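PDB 2F7L: Phosphoglucosamine/phosphogalactosamine mutase from Sulfolobus tokodaii, which interconverts the 6-phosphates and 1-phosphates of glucosamine and galactosamine with the help of magnesium, in the synthesis of UDP-GlcNAc and UDP-GalNAc. Local coordinates for residues G31-K36 with N122-L127; D45-G50 with P208-R213; N172-I177 with G196-T201; K376-P381 with E426-I431. All blocks are in the same frame, centred on the assembly; numbering follows the deposited sequence.

Interaction 1: residues G31-K36 with N122-L127; sequences GTFFGK and NEIEDL
Helix 20-34 meets helix 118-130 here, as Phe33 packs against Glu123, Ile124 and Leu127. The Phe33 ring is the centre of the contact. Its CG is anti to the backbone N (chi1 166°), which carries the ring out toward the second helix. Ile124 lies over one face of that ring. Its CG1 is 4.2 Å from the centroid of the Phe33 ring and 28° off the ring normal, a CH-pi contact. Ile124 CD1 covers the same face nearer the rim.

Glu123 comes in at the ring edge. Its OE1 lies near the ring plane, 3.3 Å from Phe33 CE1. The carboxylate is turned 57° from the ring, and the two side chains cross at about a right angle. Both helices belong to the first alpha/beta/alpha domain of the phosphohexose mutase fold. Helix 20-34 leads into strand 39-44, and helix 118-130 follows strand 103-109; both strands belong to one mixed sheet. With an alanine in place of Phe33, Ile124 would probably lose the ring it rests on and a gap would open between the helices.

Leu127 fills in one turn further along. Its CD1 approaches Phe33 CB at 4.1 Å and also lies near the backbone N of Phe33. The same methyl is 4.1 Å from Thr32 CG2. Thr32 turns its hydroxyl elsewhere, with OG1 hydrogen-bonded to Lys28 O and Asn134 N. Ile124 also touches Leu26, Ala29 and Ile30 of helix 20-34. No hydrogen bond joins residues 31-36 to 122-127.

Interaction 2: residues D45-G50 with P208-R213; sequences DVRAGG and PLFSAR
Val46 and Phe210 approach from opposite directions, and Pro208 packs beside them, where a loop of the first alpha/beta/alpha domain meets a loop of the second. The first loop follows strand 39-44 and begins with an Asx turn at Asp45. A type I beta turn from Arg47 to Gly50 follows.

The two methyls of Val46 have different partners. CG1 stands between the backbone N and the carbonyl carbon (chi1 79°), and this points it at the end of the Phe210 ring. It lies 3.6 Å from Phe210 CZ. CG2 turns instead to the proline, 4.3 Å from Pro208 CD. Arg47 reaches the same ring only with its aliphatic part. Its CG sits at the ring edge, near the plane, 4.4 Å from Phe210 CE2. Pro208 lies along the backbone of the first loop, and its CB is 3.6 Å from Ala48 N. No hydrogen bond links residues 45-50 to 208-213.

The rest of Arg47 is directed into its own domain. NH2 donates to Ser97 O and Asn99 O, and NH1 to Pro100 O. Its side chain is about 5 Å from that of Ser97, by similarity the phosphate-carrying serine, here unmodified. It is about 6 Å from that of Asp243, a probable magnesium ligand. The contact therefore joins two domains at the border of the probable active site.

Asp45 steadies Arg47 at two points. Its OD2 forms a salt bridge of 3.0 Å with Arg47 NE. Its OD1 accepts from Arg47 N at 2.8 Å, with the donor 51° out of the carboxylate plane.

Interaction 3: residues N172-I177 with G196-T201; sequences NYKVLI and GCKIYT
The Tyr200 ring has the carbonyl O of Val175 at its edge, in the ring plane, 3.5 Å from Tyr200 CD1. Lys174 runs obliquely past the same ring. With chi1 at -157° its CG swings opposite the backbone N, and the extended chain runs along the tyrosine. Lys174 CG is 3.6 Å from Tyr200 CE1. The Lys174 ammonium continues to Leu232 O. Lys198 lies beside Lys174 and points the same way, but its end bends so that NZ donates to Tyr200 OH at 3.1 Å. A serine at Tyr200 would probably leave Lys198 NZ without this partner and strip Lys174 of its aromatic neighbour.

The strands are parallel. Lys198 N donates to Tyr173 O at 2.7 Å, and Val175 N donates to Lys198 O. Tyr200 N then donates to Val175 O, and Tyr200 O accepts from Ile177 N. The other face of the sheet carries Val175, Ile177, Ile199 and Thr201. There Ile177 CD1 meets Ile199 CG2 at 4.2 Å.

These strands belong to a beta-alpha-beta unit of the second domain. Helix 188-194 connects them and packs on Ile177 and Ile199. Strand 198-201 is outermost in its sheet, while strand 174-178 has strand 236-239 on its other side. Helix 342-356 packs against Tyr173 and Cys197.

Interaction 4: residues K376-P381 with E426-I431; sequences KVDLKP and EPIIRI. With SO4 (sulfate ion), chain C.
Lys376 of strand 371-378 rises from the sheet beside Arg430 of strand 428-435 and meets Glu426, just before that strand. Its CB packs on Ile428 CG2 at 3.9 Å. The chain then bends at chi2 and chi3 (-80° at chi3), and NZ ends above the sheet face beside the Glu426 carboxylate. CD passes Arg430 NE at 4.4 Å, oblique to the guanidinium. NZ forms a salt bridge, 3.0 Å from Glu426 OE2, with weak hydrogen-bond geometry. The lysine and glutamate side chains cross at about a right angle.

The strands are antiparallel, within the five-stranded sheet of the C-terminal domain. Val377 and Ile429 form a hydrogen-bonded pair, with Ile429 N reaching Val377 O at 2.8 Å in a straight bond. Leu379 N adds a bond to Pro427 O, where Pro427 centres an inverse gamma turn. On the face away from Lys376, Val377 CG1 meets Ile431 CD1 at 3.7 Å. Val452 of helix 438-452 covers this apolar side.

Arg430 is the third member of the charged group. Its NH2 forms a long salt bridge of 3.6 Å with Glu426 OE1. Its NH1 donates to sulfate O4 at 2.8 Å, with the ion at the edge of the guanidinium. Gly424 N also binds the sulfate, which probably came from the crystallisation liquor. Its place by the Ser-Gly-Thr loop is consistent with the phosphate-binding loop of this family. Glu426 thus sits between two cations, one of which also holds an anion, so the carboxylate probably helps to position Arg430 for a phosphate-like group.

How the interactions relate
From the N terminus, interaction 1 closes a loop within the first domain, from helix 20-34 to helix 118-130. Interaction 2 opens inside that loop, at residues 45-50, and closes beyond it at 208-213, so the two cross. It ties the first domain to the second. Interaction 3 is nested within the loop of interaction 2 and pairs two strands of the second domain; the nearest atoms of interactions 2 and 3 are about 7 Å apart. Interaction 4 follows in series and joins two strands of the C-terminal domain. Interactions 1 and 3 lie on opposite sides of the chain's centre, as do interactions 3 and 4. None of the four touches another.

Interaction 1: residues G31-K36 with N122-L127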
# COMPACT_ATOMS: atom_id res chain seq x y z
N GLY A 31 -18.87 -3.66 14.71
CA GLY A 31 -20.21 -3.14 14.62
C GLY A 31 -20.57 -2.31 15.83
O GLY A 31 -21.21 -1.25 15.71
N THR A 32 -20.19 -2.79 17.01
CA THR A 32 -20.50 -2.05 18.20
C THR A 32 -19.76 -0.72 18.14
O THR A 32 -20.28 0.31 18.57
CB THR A 32 -20.09 -2.83 19.44
OG1 THR A 32 -20.91 -4.00 19.56
CG2 THR A 32 -20.25 -1.97 20.66
N PHE A 33 -18.55 -0.74 17.60
CA PHE A 33 -17.71 0.44 17.47
C PHE A 33 -18.32 1.54 16.58
O PHE A 33 -18.22 2.73 16.87
CB PHE A 33 -16.37 0.03 16.90
CG PHE A 33 -15.54 1.17 16.42
CD1 PHE A 33 -14.86 1.98 17.32
CD2 PHE A 33 -15.42 1.42 15.05
CE1 PHE A 33 -14.06 3.02 16.87
CE2 PHE A 33 -14.61 2.47 14.58
CZ PHE A 33 -13.93 3.27 15.50
N PHE A 34 -18.94 1.12 15.47
CA PHE A 34 -19.56 2.07 14.55
C PHE A 34 -20.93 2.52 15.07
O PHE A 34 -21.40 3.58 14.70
CB PHE A 34 -19.73 1.44 13.16
CG PHE A 34 -18.48 1.42 12.32
CD1 PHE A 34 -17.90 2.60 11.90
CD2 PHE A 34 -17.93 0.21 11.89
CE1 PHE A 34 -16.78 2.60 11.05
CE2 PHE A 34 -16.81 0.17 11.04
CZ PHE A 34 -16.23 1.38 10.62
N GLY A 35 -21.57 1.71 15.89
CA GLY A 35 -22.86 2.09 16.42
C GLY A 35 -24.06 1.53 15.68
O GLY A 35 -23.95 1.06 14.54
N LYS A 36 -25.21 1.56 16.34
CA LYS A 36 -26.45 1.04 15.75
C LYS A 36 -26.89 1.94 14.61
O LYS A 36 -26.72 3.15 14.69
CB LYS A 36 -27.55 0.97 16.81
CG LYS A 36 -27.24 0.07 17.98
CD LYS A 36 -28.31 0.22 19.05
CE LYS A 36 -28.08 -0.75 20.21
NZ LYS A 36 -29.33 -0.96 21.03
N ASN A 122 -7.67 0.04 19.20
CA ASN A 122 -7.69 -0.28 20.62
C ASN A 122 -9.11 -0.32 21.14
O ASN A 122 -9.45 -1.18 21.96
CB ASN A 122 -6.91 0.75 21.42
CG ASN A 122 -5.43 0.79 21.07
OD1 ASN A 122 -4.78 1.79 21.32
ND2 ASN A 122 -4.90 -0.30 20.50
N GLU A 123 -9.95 0.61 20.68
CA GLU A 123 -11.33 0.60 21.14
C GLU A 123 -11.97 -0.73 20.74
O GLU A 123 -12.59 -1.41 21.54
CB GLU A 123 -12.09 1.78 20.54
CG GLU A 123 -11.66 3.12 21.11
CD GLU A 123 -12.31 4.31 20.41
OE1 GLU A 123 -13.42 4.15 19.85
OE2 GLU A 123 -11.71 5.40 20.43
N ILE A 124 -11.79 -1.10 19.48
CA ILE A 124 -12.34 -2.34 18.97
C ILE A 124 -11.76 -3.52 19.74
O ILE A 124 -12.49 -4.43 20.13
CB ILE A 124 -12.03 -2.49 17.45
CG1 ILE A 124 -12.88 -1.49 16.66
CG2 ILE A 124 -12.22 -3.94 17.01
CD1 ILE A 124 -12.55 -1.43 15.19
N GLU A 125 -10.45 -3.48 19.95
CA GLU A 125 -9.74 -4.53 20.68
C GLU A 125 -10.34 -4.69 22.09
O GLU A 125 -10.57 -5.81 22.54
CB GLU A 125 -8.26 -4.17 20.74
CG GLU A 125 -7.29 -5.29 20.38
CD GLU A 125 -6.18 -4.83 19.41
OE1 GLU A 125 -5.70 -3.67 19.56
OE2 GLU A 125 -5.79 -5.61 18.51
N ASP A 126 -10.59 -3.57 22.78
CA ASP A 126 -11.17 -3.62 24.12
C ASP A 126 -12.55 -4.26 24.05
O ASP A 126 -12.85 -5.17 24.81
CB ASP A 126 -11.32 -2.21 24.72
CG ASP A 126 -11.92 -2.24 26.13
OD1 ASP A 126 -11.28 -2.85 27.02
OD2 ASP A 126 -13.03 -1.68 26.35
N LEU A 127 -13.40 -3.75 23.14
CA LEU A 127 -14.75 -4.28 22.93
C LEU A 127 -14.67 -5.77 22.70
O LEU A 127 -15.39 -6.55 23.32
CB LEU A 127 -15.40 -3.61 21.73
CG LEU A 127 -15.65 -2.13 21.99
CD1 LEU A 127 -16.17 -1.45 20.77
CD2 LEU A 127 -16.64 -2.01 23.13

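Interaction 2: residues D45-G50 with P208-R213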
# COMPACT_ATOMS: atom_id res chain seq x y z
N ASP A 45 -11.33 -9.03 -1.43
CA ASP A 45 -10.43 -9.23 -2.52
C ASP A 45 -10.66 -10.67 -3.00
O ASP A 45 -11.70 -11.27 -2.73
CB ASP A 45 -8.98 -8.98 -2.10
CG ASP A 45 -8.43 -10.08 -1.21
OD1 ASP A 45 -9.13 -11.09 -0.98
OD2 ASP A 45 -7.29 -9.91 -0.74
N VAL A 46 -9.71 -11.26 -3.70
CA VAL A 46 -9.97 -12.58 -4.22
C VAL A 46 -9.68 -13.78 -3.34
O VAL A 46 -10.07 -14.89 -3.67
CB VAL A 46 -9.23 -12.76 -5.58
CG1 VAL A 46 -7.75 -13.08 -5.34
CG2 VAL A 46 -9.90 -13.84 -6.41
N ARG A 47 -9.03 -13.56 -2.21
CA ARG A 47 -8.60 -14.66 -1.33
C ARG A 47 -9.48 -15.84 -0.92
O ARG A 47 -10.70 -15.79 -0.94
CB ARG A 47 -7.95 -14.06 -0.08
CG ARG A 47 -6.70 -13.30 -0.37
CD ARG A 47 -6.37 -12.38 0.78
NE ARG A 47 -5.17 -11.59 0.50
CZ ARG A 47 -3.93 -12.09 0.44
NH1 ARG A 47 -3.72 -13.39 0.65
NH2 ARG A 47 -2.91 -11.28 0.16
N ALA A 48 -8.81 -16.91 -0.54
CA ALA A 48 -9.39 -18.17 -0.12
C ALA A 48 -10.61 -18.14 0.82
O ALA A 48 -11.58 -18.86 0.59
CB ALA A 48 -8.31 -19.04 0.48
N GLY A 49 -10.62 -17.37 1.88
CA GLY A 49 -11.84 -17.49 2.67
C GLY A 49 -12.95 -16.50 2.34
O GLY A 49 -13.86 -16.27 3.13
N GLY A 50 -12.85 -15.94 1.14
CA GLY A 50 -13.74 -14.91 0.65
C GLY A 50 -15.20 -14.86 1.01
O GLY A 50 -15.64 -13.95 1.71
N PRO A 208 -7.85 -17.39 -6.27
CA PRO A 208 -7.31 -17.32 -4.92
C PRO A 208 -6.12 -18.27 -4.65
O PRO A 208 -5.60 -18.31 -3.54
CB PRO A 208 -8.53 -17.64 -4.07
CG PRO A 208 -9.21 -18.66 -4.88
CD PRO A 208 -9.17 -18.03 -6.27
N LEU A 209 -5.69 -19.05 -5.64
CA LEU A 209 -4.53 -19.92 -5.39
C LEU A 209 -3.21 -19.30 -5.81
O LEU A 209 -2.16 -19.84 -5.50
CB LEU A 209 -4.70 -21.29 -6.07
CG LEU A 209 -5.19 -22.38 -5.11
CD1 LEU A 209 -6.29 -21.79 -4.21
CD2 LEU A 209 -5.73 -23.59 -5.86
N PHE A 210 -3.27 -18.15 -6.49
CA PHE A 210 -2.08 -17.42 -6.93
C PHE A 210 -0.98 -18.31 -7.48
O PHE A 210 0.19 -18.12 -7.21
CB PHE A 210 -1.55 -16.60 -5.78
CG PHE A 210 -2.52 -15.59 -5.27
CD1 PHE A 210 -2.72 -14.40 -5.95
CD2 PHE A 210 -3.26 -15.84 -4.12
CE1 PHE A 210 -3.61 -13.46 -5.48
CE2 PHE A 210 -4.16 -14.90 -3.64
CZ PHE A 210 -4.34 -13.71 -4.32
N SER A 211 -1.39 -19.30 -8.24
CA SER A 211 -0.47 -20.22 -8.87
C SER A 211 0.72 -19.59 -9.58
O SER A 211 1.85 -20.02 -9.39
CB SER A 211 -1.25 -21.05 -9.88
OG SER A 211 -0.37 -21.63 -10.80
N ALA A 212 0.48 -18.56 -10.39
CA ALA A 212 1.58 -17.94 -11.15
C ALA A 212 2.67 -17.19 -10.37
O ALA A 212 3.85 -17.19 -10.78
CB ALA A 212 1.00 -17.05 -12.22
N ARG A 213 2.32 -16.53 -9.28
CA ARG A 213 3.33 -15.82 -8.50
C ARG A 213 2.75 -15.37 -7.17
O ARG A 213 1.54 -15.33 -6.99
CB ARG A 213 3.89 -14.61 -9.25
CG ARG A 213 3.01 -13.38 -9.29
CD ARG A 213 3.76 -12.14 -9.71
NE ARG A 213 2.86 -11.03 -9.99
CZ ARG A 213 2.38 -10.16 -9.08
NH1 ARG A 213 2.71 -10.25 -7.81
NH2 ARG A 213 1.60 -9.16 -9.47

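Interaction 3: residues N172-I177 with G196-T201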
# COMPACT_ATOMS: atom_id res chain seq x y z
N ASN A 172 -2.11 6.23 -27.68
CA ASN A 172 -2.45 4.82 -27.86
C ASN A 172 -1.33 3.93 -27.31
O ASN A 172 -0.60 3.30 -28.06
CB ASN A 172 -2.65 4.49 -29.34
CG ASN A 172 -3.07 3.05 -29.54
OD1 ASN A 172 -3.74 2.47 -28.68
ND2 ASN A 172 -2.68 2.46 -30.68
N TYR A 173 -1.20 3.89 -26.00
CA TYR A 173 -0.13 3.13 -25.39
C TYR A 173 -0.36 1.63 -25.44
O TYR A 173 -1.49 1.16 -25.51
CB TYR A 173 0.04 3.56 -23.93
CG TYR A 173 0.78 4.86 -23.76
CD1 TYR A 173 2.04 5.05 -24.32
CD2 TYR A 173 0.25 5.89 -22.99
CE1 TYR A 173 2.75 6.23 -24.13
CE2 TYR A 173 0.96 7.08 -22.78
CZ TYR A 173 2.20 7.25 -23.36
OH TYR A 173 2.90 8.41 -23.16
N LYS A 174 0.73 0.87 -25.39
CA LYS A 174 0.67 -0.58 -25.40
C LYS A 174 1.12 -1.01 -23.99
O LYS A 174 2.32 -1.04 -23.70
CB LYS A 174 1.63 -1.12 -26.47
CG LYS A 174 1.28 -2.52 -26.96
CD LYS A 174 2.44 -3.18 -27.73
CE LYS A 174 2.14 -4.67 -28.01
NZ LYS A 174 3.29 -5.50 -28.52
N VAL A 175 0.18 -1.35 -23.11
CA VAL A 175 0.52 -1.72 -21.73
C VAL A 175 0.28 -3.15 -21.31
O VAL A 175 -0.54 -3.86 -21.91
CB VAL A 175 -0.24 -0.82 -20.69
CG1 VAL A 175 0.14 0.64 -20.86
CG2 VAL A 175 -1.74 -0.98 -20.83
N LEU A 176 0.99 -3.59 -20.27
CA LEU A 176 0.79 -4.94 -19.72
C LEU A 176 0.39 -4.76 -18.25
O LEU A 176 0.97 -3.95 -17.53
CB LEU A 176 2.05 -5.81 -19.83
CG LEU A 176 1.93 -7.11 -19.02
CD1 LEU A 176 2.80 -8.23 -19.56
CD2 LEU A 176 2.35 -6.78 -17.60
N ILE A 177 -0.62 -5.52 -17.83
CA ILE A 177 -1.13 -5.45 -16.47
C ILE A 177 -1.09 -6.81 -15.76
O ILE A 177 -1.62 -7.81 -16.26
CB ILE A 177 -2.56 -4.91 -16.47
CG1 ILE A 177 -2.57 -3.48 -17.02
CG2 ILE A 177 -3.13 -4.96 -15.09
CD1 ILE A 177 -3.96 -2.85 -17.15
N GLY A 196 -7.64 4.53 -23.79
CA GLY A 196 -7.35 3.90 -25.06
C GLY A 196 -5.99 3.22 -25.26
O GLY A 196 -5.23 3.62 -26.14
N CYS A 197 -5.69 2.18 -24.49
CA CYS A 197 -4.41 1.49 -24.67
C CYS A 197 -4.67 0.12 -25.29
O CYS A 197 -5.80 -0.35 -25.32
CB CYS A 197 -3.71 1.24 -23.33
SG CYS A 197 -3.77 2.57 -22.10
N LYS A 198 -3.61 -0.52 -25.79
CA LYS A 198 -3.75 -1.88 -26.29
C LYS A 198 -3.43 -2.55 -24.95
O LYS A 198 -2.38 -2.27 -24.35
CB LYS A 198 -2.68 -2.20 -27.33
CG LYS A 198 -3.00 -3.39 -28.20
CD LYS A 198 -1.84 -3.69 -29.12
CE LYS A 198 -2.26 -4.64 -30.24
NZ LYS A 198 -2.95 -5.82 -29.70
N ILE A 199 -4.33 -3.40 -24.46
CA ILE A 199 -4.13 -4.02 -23.16
C ILE A 199 -3.81 -5.50 -23.16
O ILE A 199 -4.52 -6.30 -23.76
CB ILE A 199 -5.38 -3.82 -22.30
CG1 ILE A 199 -5.77 -2.35 -22.29
CG2 ILE A 199 -5.13 -4.31 -20.89
CD1 ILE A 199 -7.18 -2.11 -21.83
N TYR A 200 -2.72 -5.86 -22.49
CA TYR A 200 -2.31 -7.25 -22.35
C TYR A 200 -2.24 -7.50 -20.84
O TYR A 200 -1.57 -6.74 -20.12
CB TYR A 200 -0.92 -7.50 -22.91
CG TYR A 200 -0.74 -7.20 -24.38
CD1 TYR A 200 -0.55 -5.89 -24.82
CD2 TYR A 200 -0.76 -8.23 -25.32
CE1 TYR A 200 -0.38 -5.61 -26.16
CE2 TYR A 200 -0.59 -7.96 -26.67
CZ TYR A 200 -0.40 -6.65 -27.08
OH TYR A 200 -0.23 -6.37 -28.40
N THR A 201 -2.93 -8.53 -20.35
CA THR A 201 -2.83 -8.78 -18.94
C THR A 201 -2.32 -10.19 -18.73
O THR A 201 -2.69 -11.14 -19.45
CB THR A 201 -4.18 -8.63 -18.17
OG1 THR A 201 -4.96 -9.82 -18.34
CG2 THR A 201 -4.97 -7.44 -18.67

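Interaction 4: residues K376-P381 with E426-I431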
# COMPACT_ATOMS: atom_id res chain seq x y z
N LYS A 376 19.22 -9.33 7.00
CA LYS A 376 18.51 -9.53 8.26
C LYS A 376 19.52 -10.13 9.23
O LYS A 376 20.30 -10.99 8.86
CB LYS A 376 17.33 -10.51 8.07
CG LYS A 376 16.43 -10.18 6.87
CD LYS A 376 14.94 -10.55 7.09
CE LYS A 376 14.63 -12.03 6.88
NZ LYS A 376 13.23 -12.41 7.29
N VAL A 377 19.53 -9.65 10.47
CA VAL A 377 20.43 -10.22 11.47
C VAL A 377 19.66 -10.38 12.77
O VAL A 377 18.95 -9.47 13.21
CB VAL A 377 21.74 -9.38 11.66
CG1 VAL A 377 21.56 -8.01 11.06
CG2 VAL A 377 22.12 -9.30 13.15
N ASP A 378 19.77 -11.56 13.35
CA ASP A 378 19.06 -11.89 14.58
C ASP A 378 19.47 -11.00 15.71
O ASP A 378 20.60 -10.53 15.77
CB ASP A 378 19.32 -13.33 15.01
CG ASP A 378 18.75 -14.35 14.04
OD1 ASP A 378 18.66 -15.53 14.44
OD2 ASP A 378 18.41 -14.01 12.89
N LEU A 379 18.52 -10.78 16.61
CA LEU A 379 18.79 -9.96 17.76
C LEU A 379 19.24 -10.92 18.84
O LEU A 379 18.45 -11.73 19.32
CB LEU A 379 17.53 -9.21 18.20
CG LEU A 379 17.79 -7.83 18.81
CD1 LEU A 379 16.48 -7.21 19.26
CD2 LEU A 379 18.74 -7.93 19.96
N LYS A 380 20.51 -10.84 19.21
CA LYS A 380 21.06 -11.70 20.25
C LYS A 380 20.38 -11.36 21.58
O LYS A 380 20.08 -10.19 21.85
CB LYS A 380 22.57 -11.47 20.34
CG LYS A 380 23.22 -11.95 21.65
CD LYS A 380 23.13 -13.48 21.82
CE LYS A 380 23.65 -13.96 23.19
NZ LYS A 380 22.75 -13.56 24.32
N PRO A 381 20.09 -12.38 22.42
CA PRO A 381 19.45 -12.08 23.71
C PRO A 381 20.40 -11.29 24.59
O PRO A 381 21.62 -11.37 24.43
CB PRO A 381 19.16 -13.47 24.27
CG PRO A 381 18.86 -14.26 23.05
CD PRO A 381 19.97 -13.81 22.11
N GLU A 426 9.53 -10.60 13.44
CA GLU A 426 10.58 -11.56 13.72
C GLU A 426 11.59 -10.97 14.70
O GLU A 426 11.73 -9.75 14.79
CB GLU A 426 11.27 -11.92 12.41
CG GLU A 426 10.35 -12.58 11.40
CD GLU A 426 10.86 -12.40 9.98
OE1 GLU A 426 10.79 -11.26 9.46
OE2 GLU A 426 11.34 -13.39 9.39
N PRO A 427 12.29 -11.82 15.46
CA PRO A 427 13.29 -11.34 16.42
C PRO A 427 14.52 -11.01 15.62
O PRO A 427 15.59 -11.59 15.81
CB PRO A 427 13.49 -12.55 17.32
CG PRO A 427 13.38 -13.69 16.34
CD PRO A 427 12.23 -13.30 15.44
N ILE A 428 14.37 -10.05 14.72
CA ILE A 428 15.44 -9.68 13.79
C ILE A 428 15.57 -8.20 13.49
O ILE A 428 14.59 -7.46 13.55
CB ILE A 428 15.20 -10.46 12.47
CG1 ILE A 428 16.14 -11.65 12.42
CG2 ILE A 428 15.23 -9.52 11.25
CD1 ILE A 428 15.43 -12.94 12.07
N ILE A 429 16.79 -7.76 13.16
CA ILE A 429 17.00 -6.36 12.78
C ILE A 429 17.32 -6.35 11.29
O ILE A 429 18.24 -7.05 10.84
CB ILE A 429 18.16 -5.69 13.54
CG1 ILE A 429 17.73 -5.35 14.96
CG2 ILE A 429 18.62 -4.45 12.82
CD1 ILE A 429 18.15 -6.37 15.95
N ARG A 430 16.55 -5.59 10.52
CA ARG A 430 16.76 -5.49 9.09
C ARG A 430 17.78 -4.40 8.85
O ARG A 430 17.72 -3.35 9.46
CB ARG A 430 15.45 -5.12 8.36
CG ARG A 430 14.32 -6.16 8.49
CD ARG A 430 13.23 -5.99 7.42
NE ARG A 430 12.22 -7.06 7.50
CZ ARG A 430 11.02 -6.95 8.08
NH1 ARG A 430 10.62 -5.81 8.63
NH2 ARG A 430 10.22 -8.00 8.14
N ILE A 431 18.73 -4.67 7.96
CA ILE A 431 19.74 -3.68 7.62
C ILE A 431 19.70 -3.46 6.13
O ILE A 431 19.94 -4.38 5.36
CB ILE A 431 21.19 -4.15 7.94
CG1 ILE A 431 21.37 -4.38 9.44
CG2 ILE A 431 22.18 -3.11 7.45
CD1 ILE A 431 22.80 -4.71 9.83
S SO4 C . 7.67 -5.24 10.21
O1 SO4 C . 6.72 -4.75 11.31
O2 SO4 C . 7.39 -6.73 9.96
O3 SO4 C . 7.33 -4.54 9.03
O4 SO4 C . 8.94 -5.22 10.81